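Local coordinates for protein A6 homolog (Fowlpox virus, PDB 6BR8) that binds phospholipids in its C-terminal domain, probably acts in virion membrane biogenesis and is probably needed, as in related poxviruses, for immature virions to become mature ones, at residues 207-212 and 243-248; 167-172 and 198-203; 155-160 and 219-224. All blocks are in the same frame, centred on the assembly; numbering follows the deposited sequence.

Interaction 1. Residues 207-212 and 243-248; sequences EYEKHK and FIQEHY. With PGV ((1R)-2-{[{[(2S)-2,3-dihydroxypropyl]oxy}(hydroxy)phosphoryl]oxy}-1-[(palmitoyloxy)methyl]ethyl (11E)-octadec-11-enoate), chain F.
Gln-245 reaches from helix 237-249 toward Tyr-208 and Glu-209 of helix 197-210, and an acyl chain of the phosphatidylglycerol PGV runs between the two helices. With CG anti to the backbone N (chi1 174°) and the chain extended beyond it, the glutamine lies along the lipid for its whole length. Its CB packs on PGV C24 and C22, and CG moves up to C22 and C20. The amide carbon CD meets C22 again, while NE2 lies beside the ester carbon C19 and its neighbour C20. OE1, the atom that gets farthest across, comes within 4.1 Å of Tyr-208 CE1, obliquely to the ring, and 4.2 Å from Glu-209 OE2.

Two acceptor oxygens cannot bond to each other directly; a water bridges them, donating to Gln-245 OE1 at 2.7 Å and, weakly, to Glu-209 OE2. It accepts from Lys-212 NZ at 2.8 Å. The lysine also forms a salt bridge with Asp-242, and its charge probably eases the crowding of oxygens.

Tyr-208 suits the other wall because its flat ring offers a broad apolar surface. PGV C23 sits over the ring centre, 3.6 Å above the plane, and Tyr-208 CZ is 3.4 Å from PGV C24. Gln-245 and Glu-209 lie beside the ester end and first tail carbons, Glu-209 OE2 being 3.5 Å from PGV O04; the Tyr-208 ring and Ile-244, whose CD1 meets PGV C30 at 3.4 Å, follow farther down the same chain.

Only 76 Å² is buried directly between the segments, so the lipid probably does much of the joining. Around it, Tyr-208 also leans on Phe-241 of helix 237-249, His-211 packs against helix 156-170, and Tyr-248 rests on Val-83 and Phe-84 of helix 74-84.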
# COMPACT_ATOMS: atom_id res chain seq x y z
N GLU A 207 0.30 -13.27 14.68
CA GLU A 207 0.98 -13.81 13.50
C GLU A 207 2.23 -13.02 13.20
O GLU A 207 3.25 -13.59 12.80
CB GLU A 207 0.03 -13.83 12.30
CG GLU A 207 -1.21 -14.64 12.54
CD GLU A 207 -0.89 -16.10 12.72
OE1 GLU A 207 0.11 -16.54 12.13
OE2 GLU A 207 -1.62 -16.79 13.45
N TYR A 208 2.19 -11.71 13.40
CA TYR A 208 3.36 -10.89 13.11
C TYR A 208 4.51 -11.23 14.05
O TYR A 208 5.65 -11.39 13.61
CB TYR A 208 3.03 -9.41 13.22
CG TYR A 208 4.24 -8.51 12.99
CD1 TYR A 208 4.98 -8.01 14.03
CD2 TYR A 208 4.64 -8.19 11.69
CE1 TYR A 208 6.09 -7.17 13.81
CE2 TYR A 208 5.72 -7.38 11.45
CZ TYR A 208 6.46 -6.87 12.51
OH TYR A 208 7.58 -6.05 12.28
N GLU A 209 4.23 -11.32 15.35
CA GLU A 209 5.26 -11.64 16.31
C GLU A 209 5.78 -13.06 16.11
O GLU A 209 6.99 -13.30 16.18
CB GLU A 209 4.74 -11.46 17.73
CG GLU A 209 4.25 -10.07 17.99
CD GLU A 209 5.36 -9.03 17.89
OE1 GLU A 209 6.46 -9.25 18.43
OE2 GLU A 209 5.13 -7.98 17.27
N LYS A 210 4.89 -14.00 15.83
CA LYS A 210 5.36 -15.37 15.66
C LYS A 210 6.33 -15.49 14.51
O LYS A 210 7.23 -16.33 14.55
CB LYS A 210 4.21 -16.33 15.43
CG LYS A 210 3.69 -16.95 16.68
CD LYS A 210 2.90 -18.21 16.39
CE LYS A 210 1.69 -17.91 15.56
NZ LYS A 210 1.39 -19.02 14.61
N HIS A 211 6.17 -14.67 13.47
CA HIS A 211 6.81 -14.84 12.18
C HIS A 211 7.72 -13.68 11.85
O HIS A 211 8.14 -13.54 10.70
CB HIS A 211 5.75 -15.01 11.09
CG HIS A 211 5.15 -16.38 11.08
ND1 HIS A 211 3.79 -16.59 11.15
CD2 HIS A 211 5.72 -17.60 11.02
CE1 HIS A 211 3.56 -17.89 11.12
NE2 HIS A 211 4.72 -18.52 11.04
N LYS A 212 8.01 -12.85 12.85
CA LYS A 212 8.75 -11.63 12.56
C LYS A 212 10.11 -11.92 11.94
O LYS A 212 10.52 -11.24 10.99
CB LYS A 212 8.92 -10.80 13.85
CG LYS A 212 9.25 -9.35 13.56
CD LYS A 212 9.98 -8.72 14.73
CE LYS A 212 10.06 -7.21 14.53
NZ LYS A 212 10.60 -6.57 15.76
N PHE A 243 10.20 0.88 13.68
CA PHE A 243 9.85 2.29 13.75
C PHE A 243 8.36 2.50 13.54
O PHE A 243 7.70 3.16 14.35
CB PHE A 243 10.62 3.07 12.70
CG PHE A 243 10.20 4.50 12.59
CD1 PHE A 243 9.16 4.87 11.75
CD2 PHE A 243 10.85 5.47 13.32
CE1 PHE A 243 8.77 6.18 11.65
CE2 PHE A 243 10.46 6.81 13.22
CZ PHE A 243 9.42 7.15 12.38
N ILE A 244 7.84 1.98 12.43
CA ILE A 244 6.42 2.01 12.15
C ILE A 244 5.65 1.37 13.30
O ILE A 244 4.56 1.83 13.66
CB ILE A 244 6.17 1.33 10.79
CG1 ILE A 244 6.67 2.24 9.67
CG2 ILE A 244 4.70 0.99 10.57
CD1 ILE A 244 6.45 1.68 8.30
N GLN A 245 6.23 0.35 13.94
CA GLN A 245 5.54 -0.28 15.07
C GLN A 245 5.43 0.67 16.25
O GLN A 245 4.37 0.78 16.87
CB GLN A 245 6.24 -1.56 15.50
CG GLN A 245 5.58 -2.09 16.78
CD GLN A 245 6.15 -3.39 17.26
OE1 GLN A 245 6.71 -4.17 16.49
NE2 GLN A 245 6.00 -3.64 18.56
N GLU A 246 6.51 1.38 16.58
CA GLU A 246 6.45 2.21 17.78
C GLU A 246 5.67 3.50 17.55
O GLU A 246 4.99 3.97 18.45
CB GLU A 246 7.86 2.52 18.27
CG GLU A 246 8.73 1.29 18.56
N HIS A 247 5.74 4.07 16.35
CA HIS A 247 5.11 5.36 16.12
C HIS A 247 3.76 5.29 15.42
O HIS A 247 3.02 6.28 15.48
CB HIS A 247 6.04 6.28 15.34
CG HIS A 247 7.29 6.62 16.08
ND1 HIS A 247 8.53 6.20 15.67
CD2 HIS A 247 7.49 7.33 17.22
CE1 HIS A 247 9.45 6.65 16.51
NE2 HIS A 247 8.84 7.33 17.46
N TYR A 248 3.39 4.17 14.81
CA TYR A 248 2.13 4.13 14.09
C TYR A 248 1.22 2.98 14.51
O TYR A 248 0.12 3.22 15.04
CB TYR A 248 2.41 4.11 12.59
CG TYR A 248 3.17 5.33 12.19
CD1 TYR A 248 2.64 6.59 12.41
CD2 TYR A 248 4.45 5.25 11.62
CE1 TYR A 248 3.33 7.73 12.08
CE2 TYR A 248 5.15 6.40 11.27
CZ TYR A 248 4.58 7.64 11.51
OH TYR A 248 5.24 8.80 11.18
C01 PGV F . 1.36 -2.83 19.35
C02 PGV F . -0.16 -2.80 19.93
C03 PGV F . -0.68 -4.26 19.97
C04 PGV F . -0.37 -5.97 22.85
C05 PGV F . 1.13 -5.71 22.56
C06 PGV F . 2.02 -6.16 23.78
O01 PGV F . -0.94 -2.02 19.05
O02 PGV F . -0.85 -3.23 17.17
O03 PGV F . 1.91 -4.15 19.48
O04 PGV F . 2.41 -6.07 18.45
O05 PGV F . 1.23 -4.30 22.42
O06 PGV F . 1.43 -5.67 24.98
O11 PGV F . -1.96 -4.38 20.53
O12 PGV F . -1.02 -4.75 23.13
O13 PGV F . -3.54 -4.85 22.55
O14 PGV F . -2.33 -2.60 22.44
C1 PGV F . -1.56 -2.64 17.99
C2 PGV F . -3.08 -2.59 17.82
C3 PGV F . -3.55 -2.54 16.37
C4 PGV F . -3.26 -3.85 15.59
C5 PGV F . -3.42 -3.68 14.07
C6 PGV F . -2.11 -3.95 13.34
C7 PGV F . -2.06 -3.32 11.94
C8 PGV F . -3.39 -3.40 11.15
C9 PGV F . -3.28 -2.71 9.75
C10 PGV F . -1.84 -2.24 9.44
C19 PGV F . 2.19 -4.86 18.33
C20 PGV F . 2.24 -4.23 16.96
C21 PGV F . 2.57 -5.26 15.85
C22 PGV F . 3.73 -4.74 15.01
C23 PGV F . 3.44 -4.69 13.51
C24 PGV F . 4.59 -4.00 12.77
C25 PGV F . 4.23 -3.58 11.35
C26 PGV F . 5.44 -3.50 10.43
C27 PGV F . 5.06 -3.48 8.93
C28 PGV F . 6.03 -2.62 8.09
C29 PGV F . 5.54 -2.31 6.65
C30 PGV F . 6.11 -0.96 6.11
C31 PGV F . 6.38 -0.91 4.58
C32 PGV F . 7.78 -0.32 4.23
C33 PGV F . 8.79 -1.36 3.69
C34 PGV F . 10.24 -1.01 4.08
O HOH W 1 8.18 -6.31 17.19

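Interaction 2. Residues 167-172 and 198-203; sequences ASFKTK and EMYKNI. With PGV ((1R)-2-{[{[(2S)-2,3-dihydroxypropyl]oxy}(hydroxy)phosphoryl]oxy}-1-[(palmitoyloxy)methyl]ethyl (11E)-octadec-11-enoate), chain F.
Phe-169, near the C-terminal end of helix 156-170, meets Tyr-200 and Ile-203 of helix 197-210 in a small apolar cluster, with Val-173 and helix 175-180 alongside. The aromatic pair touches rim to rim: Phe-169 CE1 is 3.9 Å from Tyr-200 CE1, each close to the plane of the other ring, so no faces are stacked. Phe-169 gets there with CG anti to its own N (chi1 -176°), which swings the ring across toward the neighbouring helix. Ile-203, whose branched side chain fills space beside a ring well, puts CG2 against the same edge, 4.2 Å from Phe-169 CD1.

Aliphatic contact continues at Lys-172, where CD passes Ile-203 CG1 at 4.1 Å, the two chains running in opposite directions. Its methylenes pass alongside the isoleucine and carry NZ onward to a weak, long ion pair with Glu-207. Lys-201 lays its CB 3.7 Å from PGV C4.

Polar bonds lie within a segment or run outside: Thr-171 OG1 donates to Ser-168 O at 2.7 Å, and Tyr-200 OH is hydrogen-bonded to Glu-192.

Carbon contacts between the segments imply hydrophobic adhesion at the surface without directional bonds across it.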
# COMPACT_ATOMS: atom_id res chain seq x y z
N ALA A 167 -2.78 -21.05 7.01
CA ALA A 167 -3.23 -22.24 7.71
C ALA A 167 -3.56 -21.91 9.16
O ALA A 167 -4.59 -22.34 9.69
CB ALA A 167 -2.17 -23.33 7.65
N SER A 168 -2.70 -21.13 9.80
CA SER A 168 -2.92 -20.74 11.18
C SER A 168 -4.19 -19.92 11.31
O SER A 168 -4.99 -20.09 12.24
CB SER A 168 -1.70 -19.97 11.67
OG SER A 168 -1.99 -19.36 12.91
N PHE A 169 -4.39 -19.01 10.36
CA PHE A 169 -5.64 -18.27 10.28
C PHE A 169 -6.85 -19.21 10.24
O PHE A 169 -7.83 -19.02 10.96
CB PHE A 169 -5.60 -17.37 9.04
CG PHE A 169 -6.78 -16.51 8.92
CD1 PHE A 169 -6.99 -15.49 9.81
CD2 PHE A 169 -7.70 -16.74 7.92
CE1 PHE A 169 -8.09 -14.69 9.71
CE2 PHE A 169 -8.82 -15.96 7.82
CZ PHE A 169 -9.01 -14.93 8.72
N LYS A 170 -6.78 -20.27 9.44
CA LYS A 170 -7.94 -21.12 9.27
C LYS A 170 -8.29 -21.87 10.54
O LYS A 170 -9.44 -22.31 10.67
CB LYS A 170 -7.70 -22.08 8.11
CG LYS A 170 -7.90 -21.41 6.78
CD LYS A 170 -7.54 -22.30 5.64
CE LYS A 170 -7.73 -21.55 4.35
NZ LYS A 170 -7.62 -22.47 3.20
N THR A 171 -7.35 -22.02 11.47
CA THR A 171 -7.59 -22.68 12.74
C THR A 171 -8.16 -21.75 13.80
O THR A 171 -8.42 -22.20 14.92
CB THR A 171 -6.30 -23.28 13.31
OG1 THR A 171 -5.48 -22.20 13.78
CG2 THR A 171 -5.55 -24.06 12.26
N LYS A 172 -8.31 -20.46 13.47
CA LYS A 172 -8.84 -19.46 14.39
C LYS A 172 -10.15 -18.84 13.93
O LYS A 172 -10.78 -18.16 14.73
CB LYS A 172 -7.85 -18.30 14.60
CG LYS A 172 -6.51 -18.69 15.20
CD LYS A 172 -5.51 -17.61 14.93
CE LYS A 172 -4.11 -18.01 15.36
NZ LYS A 172 -3.53 -16.96 16.24
N GLU A 198 -11.10 -6.34 17.92
CA GLU A 198 -10.09 -6.80 18.86
C GLU A 198 -9.50 -8.15 18.44
O GLU A 198 -8.29 -8.37 18.60
CB GLU A 198 -10.68 -6.88 20.28
CG GLU A 198 -9.70 -7.28 21.39
CD GLU A 198 -10.35 -7.29 22.78
OE1 GLU A 198 -11.56 -7.02 22.87
OE2 GLU A 198 -9.65 -7.60 23.78
N MSE A 199 -10.32 -9.06 17.93
CA MSE A 199 -9.82 -10.36 17.48
C MSE A 199 -8.90 -10.30 16.25
O MSE A 199 -7.82 -10.89 16.26
CB MSE A 199 -10.94 -11.32 17.16
CG MSE A 199 -10.40 -12.72 17.04
SE MSE A 199 -11.64 -13.95 16.19
CE MSE A 199 -11.08 -13.47 14.36
N TYR A 200 -9.32 -9.61 15.20
CA TYR A 200 -8.49 -9.60 14.00
C TYR A 200 -7.20 -8.87 14.30
O TYR A 200 -6.14 -9.25 13.80
CB TYR A 200 -9.22 -8.96 12.82
CG TYR A 200 -10.17 -9.92 12.17
CD1 TYR A 200 -9.72 -10.93 11.36
CD2 TYR A 200 -11.54 -9.82 12.39
CE1 TYR A 200 -10.61 -11.84 10.77
CE2 TYR A 200 -12.41 -10.70 11.82
CZ TYR A 200 -11.94 -11.70 11.00
OH TYR A 200 -12.81 -12.59 10.40
N LYS A 201 -7.26 -7.85 15.16
CA LYS A 201 -6.01 -7.17 15.48
C LYS A 201 -5.10 -8.06 16.31
O LYS A 201 -3.90 -8.08 16.06
CB LYS A 201 -6.28 -5.83 16.17
CG LYS A 201 -6.83 -4.76 15.20
CD LYS A 201 -7.13 -3.40 15.88
CE LYS A 201 -8.48 -3.43 16.62
NZ LYS A 201 -8.72 -2.33 17.63
N ASN A 202 -5.64 -8.80 17.29
CA ASN A 202 -4.82 -9.76 18.03
C ASN A 202 -4.31 -10.86 17.10
O ASN A 202 -3.19 -11.35 17.28
CB ASN A 202 -5.62 -10.38 19.18
CG ASN A 202 -5.48 -9.61 20.47
OD1 ASN A 202 -4.94 -8.50 20.48
ND2 ASN A 202 -5.96 -10.18 21.56
N ILE A 203 -5.11 -11.29 16.13
CA ILE A 203 -4.62 -12.27 15.18
C ILE A 203 -3.45 -11.68 14.41
O ILE A 203 -2.42 -12.32 14.22
CB ILE A 203 -5.74 -12.72 14.23
CG1 ILE A 203 -6.69 -13.64 14.96
CG2 ILE A 203 -5.18 -13.47 13.01
CD1 ILE A 203 -7.76 -14.10 14.08
C01 PGV F . 1.36 -2.83 19.35
C02 PGV F . -0.16 -2.80 19.93
C03 PGV F . -0.68 -4.26 19.97
C04 PGV F . -0.37 -5.97 22.85
C05 PGV F . 1.13 -5.71 22.56
C06 PGV F . 2.02 -6.16 23.78
O01 PGV F . -0.94 -2.02 19.05
O02 PGV F . -0.85 -3.23 17.17
O03 PGV F . 1.91 -4.15 19.48
O04 PGV F . 2.41 -6.07 18.45
O05 PGV F . 1.23 -4.30 22.42
O06 PGV F . 1.43 -5.67 24.98
O11 PGV F . -1.96 -4.38 20.53
O12 PGV F . -1.02 -4.75 23.13
O13 PGV F . -3.54 -4.85 22.55
O14 PGV F . -2.33 -2.60 22.44
C1 PGV F . -1.56 -2.64 17.99
C2 PGV F . -3.08 -2.59 17.82
C3 PGV F . -3.55 -2.54 16.37
C4 PGV F . -3.26 -3.85 15.59
C5 PGV F . -3.42 -3.68 14.07
C6 PGV F . -2.11 -3.95 13.34
C7 PGV F . -2.06 -3.32 11.94
C8 PGV F . -3.39 -3.40 11.15
C9 PGV F . -3.28 -2.71 9.75
C10 PGV F . -1.84 -2.24 9.44
C19 PGV F . 2.19 -4.86 18.33
C20 PGV F . 2.24 -4.23 16.96
C21 PGV F . 2.57 -5.26 15.85
C22 PGV F . 3.73 -4.74 15.01
C23 PGV F . 3.44 -4.69 13.51
C24 PGV F . 4.59 -4.00 12.77
C25 PGV F . 4.23 -3.58 11.35
C26 PGV F . 5.44 -3.50 10.43
C27 PGV F . 5.06 -3.48 8.93
C28 PGV F . 6.03 -2.62 8.09
C29 PGV F . 5.54 -2.31 6.65
C30 PGV F . 6.11 -0.96 6.11
C31 PGV F . 6.38 -0.91 4.58
C32 PGV F . 7.78 -0.32 4.23
C33 PGV F . 8.79 -1.36 3.69
C34 PGV F . 10.24 -1.01 4.08

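Interaction 3. Residues 155-160 and 219-224; sequences NERLHV and VQCITD. With 6OU ([(2~{R})-1-[2-azanylethoxy(oxidanyl)phosphoryl]oxy-3-hexadecanoyloxy-propan-2-yl] (~{Z})-octadec-9-enoate), chain C.
A helix N-cap, Asn-155 at the start of helix 156-170, packs here against helix 212-225, one wall of a phospholipid-binding pocket. Its OD1 accepts two weak bonds, from Arg-157 N at 3.1 Å and from Leu-158 N at 3.3 Å, the second nearly straight at 169°. Asparagine suits the position because its short side chain can reach forward to the N-H groups of the first turn, which have no preceding carbonyls to bond.

The other end of the same amide faces across the contact. ND2 lies 3.8 Å from Ile-222 CD1, the two side chains crossing at a slant, while Glu-151 takes its hydrogen bond. Farther out, Arg-157 bends at chi3 (66°) and brings the edge of its guanidinium to 4.1 Å from Cys-221, NH1 to SG; its NH2 is bonded to Ser-217.

Ile-222 links the cap to the phosphatidylethanolamine 6OU: CD1 also touches lipid C03 at 3.7 Å, and CG2 packs on C05. Val-219 CG1 meets 6OU C05 at 3.8 Å. With Thr-223 OG1 turned back to donate to Gln-220 O, the methyl CG2 points to the lipid, 3.6 Å from 6OU C07.

Beta-branched residues (Val-219, Ile-222, Thr-223) on the lipid-facing side of an amphipathic helix are consistent with an acyl-chain pocket in a helical lipid-binding domain.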
# COMPACT_ATOMS: atom_id res chain seq x y z
N ASN A 155 8.61 -15.04 -5.12
CA ASN A 155 9.48 -15.35 -4.00
C ASN A 155 8.95 -16.57 -3.24
O ASN A 155 7.81 -16.58 -2.78
CB ASN A 155 9.60 -14.13 -3.09
CG ASN A 155 10.74 -14.23 -2.13
OD1 ASN A 155 10.87 -15.23 -1.43
ND2 ASN A 155 11.59 -13.22 -2.12
N GLU A 156 9.78 -17.60 -3.13
CA GLU A 156 9.37 -18.87 -2.56
C GLU A 156 9.31 -18.85 -1.03
O GLU A 156 8.47 -19.52 -0.44
CB GLU A 156 10.32 -19.98 -3.02
CG GLU A 156 9.96 -21.36 -2.50
CD GLU A 156 10.90 -21.82 -1.40
OE1 GLU A 156 11.82 -21.05 -1.04
OE2 GLU A 156 10.72 -22.96 -0.90
N ARG A 157 10.20 -18.09 -0.38
CA ARG A 157 10.10 -18.02 1.06
C ARG A 157 8.85 -17.26 1.45
O ARG A 157 8.16 -17.66 2.40
CB ARG A 157 11.35 -17.38 1.65
CG ARG A 157 12.64 -18.17 1.44
CD ARG A 157 13.82 -17.34 1.87
NE ARG A 157 13.82 -17.09 3.31
CZ ARG A 157 14.41 -16.05 3.89
NH1 ARG A 157 15.05 -15.15 3.15
NH2 ARG A 157 14.38 -15.92 5.21
N LEU A 158 8.52 -16.23 0.69
CA LEU A 158 7.28 -15.49 0.90
C LEU A 158 6.07 -16.39 0.70
O LEU A 158 5.07 -16.29 1.42
CB LEU A 158 7.25 -14.31 -0.08
CG LEU A 158 6.59 -13.01 0.32
CD1 LEU A 158 7.22 -12.51 1.61
CD2 LEU A 158 6.79 -11.99 -0.81
N HIS A 159 6.13 -17.27 -0.29
CA HIS A 159 4.99 -18.14 -0.55
C HIS A 159 4.82 -19.12 0.60
O HIS A 159 3.70 -19.38 1.06
CB HIS A 159 5.18 -18.88 -1.86
CG HIS A 159 3.98 -19.66 -2.27
ND1 HIS A 159 4.06 -20.98 -2.68
CD2 HIS A 159 2.68 -19.32 -2.34
CE1 HIS A 159 2.84 -21.42 -2.98
NE2 HIS A 159 1.99 -20.43 -2.78
N VAL A 160 5.94 -19.66 1.08
CA VAL A 160 5.90 -20.53 2.24
C VAL A 160 5.31 -19.79 3.44
O VAL A 160 4.36 -20.27 4.07
CB VAL A 160 7.31 -21.08 2.53
CG1 VAL A 160 7.32 -21.82 3.84
CG2 VAL A 160 7.73 -22.00 1.38
N VAL A 219 12.33 -9.79 3.61
CA VAL A 219 12.33 -8.46 3.02
C VAL A 219 13.74 -7.87 3.00
O VAL A 219 14.14 -7.23 2.01
CB VAL A 219 11.32 -7.57 3.75
CG1 VAL A 219 11.28 -6.17 3.14
CG2 VAL A 219 9.95 -8.23 3.64
N GLN A 220 14.54 -8.11 4.04
CA GLN A 220 15.90 -7.59 4.03
C GLN A 220 16.71 -8.21 2.91
O GLN A 220 17.55 -7.53 2.30
CB GLN A 220 16.59 -7.85 5.38
CG GLN A 220 18.05 -7.30 5.39
CD GLN A 220 18.06 -5.79 5.52
OE1 GLN A 220 17.49 -5.24 6.45
NE2 GLN A 220 18.70 -5.11 4.57
N CYS A 221 16.53 -9.51 2.66
CA CYS A 221 17.25 -10.17 1.58
C CYS A 221 16.79 -9.69 0.23
O CYS A 221 17.55 -9.79 -0.73
CB CYS A 221 17.10 -11.69 1.67
SG CYS A 221 18.08 -12.38 2.99
N ILE A 222 15.57 -9.17 0.13
CA ILE A 222 15.15 -8.54 -1.11
C ILE A 222 15.87 -7.22 -1.30
O ILE A 222 16.45 -6.96 -2.36
CB ILE A 222 13.62 -8.35 -1.13
CG1 ILE A 222 12.90 -9.72 -1.14
CG2 ILE A 222 13.20 -7.51 -2.34
CD1 ILE A 222 11.35 -9.60 -1.03
N THR A 223 15.88 -6.38 -0.26
CA THR A 223 16.54 -5.08 -0.42
C THR A 223 18.02 -5.26 -0.64
O THR A 223 18.62 -4.47 -1.36
CB THR A 223 16.27 -4.14 0.76
OG1 THR A 223 17.04 -4.54 1.91
CG2 THR A 223 14.81 -4.14 1.11
N ASP A 224 18.64 -6.30 -0.06
CA ASP A 224 20.06 -6.56 -0.34
C ASP A 224 20.27 -7.03 -1.77
O ASP A 224 21.21 -6.59 -2.45
CB ASP A 224 20.63 -7.60 0.63
CG ASP A 224 20.75 -7.11 2.06
OD1 ASP A 224 20.49 -5.94 2.37
OD2 ASP A 224 21.12 -7.95 2.92
C01 6OU C . 6.57 -8.02 0.31
C02 6OU C . 7.56 -7.56 -0.77
C03 6OU C . 8.84 -6.95 -0.18
C04 6OU C . 9.46 -5.88 -1.09
C05 6OU C . 10.70 -5.24 -0.47
C06 6OU C . 10.91 -3.79 -0.89
C07 6OU C . 11.53 -2.96 0.23
C08 6OU C . 12.33 -1.77 -0.30
C09 6OU C . 12.74 -0.79 0.80
C10 6OU C . 12.05 0.56 0.65
C11 6OU C . 12.28 1.46 1.86
C12 6OU C . 12.97 2.75 1.44
C13 6OU C . 12.53 3.94 2.27
C14 6OU C . 13.74 4.70 2.79
C15 6OU C . 14.42 4.01 3.96
C16 6OU C . 14.43 4.97 5.14
O17 6OU C . 13.85 5.99 5.03
O18 6OU C . 15.10 4.68 6.32
C19 6OU C . 14.35 4.95 7.47
C20 6OU C . 14.72 6.35 7.95
C21 6OU C . 16.10 6.30 8.61
O22 6OU C . 17.03 6.85 7.71
O24 6OU C . 17.79 9.04 8.81
O25 6OU C . 19.17 8.07 7.06
O26 6OU C . 19.23 6.93 9.34
C27 6OU C . 19.47 5.55 9.22
N29 6OU C . 18.89 3.42 10.32
O30 6OU C . 13.76 6.92 8.81
C31 6OU C . 12.74 6.13 9.39
O32 6OU C . 12.96 5.47 10.34
C33 6OU C . 11.32 6.15 8.83
C34 6OU C . 10.91 4.85 8.15
C35 6OU C . 9.65 5.06 7.31
C36 6OU C . 9.88 4.80 5.83
C37 6OU C . 8.95 3.72 5.30
C38 6OU C . 9.08 3.54 3.80
C39 6OU C . 7.72 3.60 3.12
C40 6OU C . 7.65 2.75 1.85
C41 6OU C . 8.21 3.34 0.81
C42 6OU C . 8.71 2.32 -0.23
C43 6OU C . 7.70 1.22 -0.54
C44 6OU C . 8.35 -0.16 -0.68
C45 6OU C . 7.55 -1.30 -0.04
C46 6OU C . 6.13 -1.43 -0.60
C47 6OU C . 5.45 -2.70 -0.11
C48 6OU C . 4.03 -2.85 -0.65
C49 6OU C . 3.22 -3.90 0.11

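In the fold
Interactions 1 and 2 share helix 197-210 and both touch the same PGV, from the same face of that helix, two turns apart: Lys-201 of interaction 2 lies along one acyl chain, Tyr-208 of interaction 1 along the other. Their centres are 16 Å apart, yet they meet where Glu-207 OE2 bonds to Ser-168 OG at 2.6 Å. Interaction 3 touches neither; its nearest atoms are about 7 Å from interaction 1 and about 8 Å from interaction 2. It lines a 6OU pocket to which Phe-243 of 243-248 also contributes, and is tied to interaction 2 through helix 156-170, whose opposite ends they use. Neighbouring lipid sites thus share helices in one helical domain.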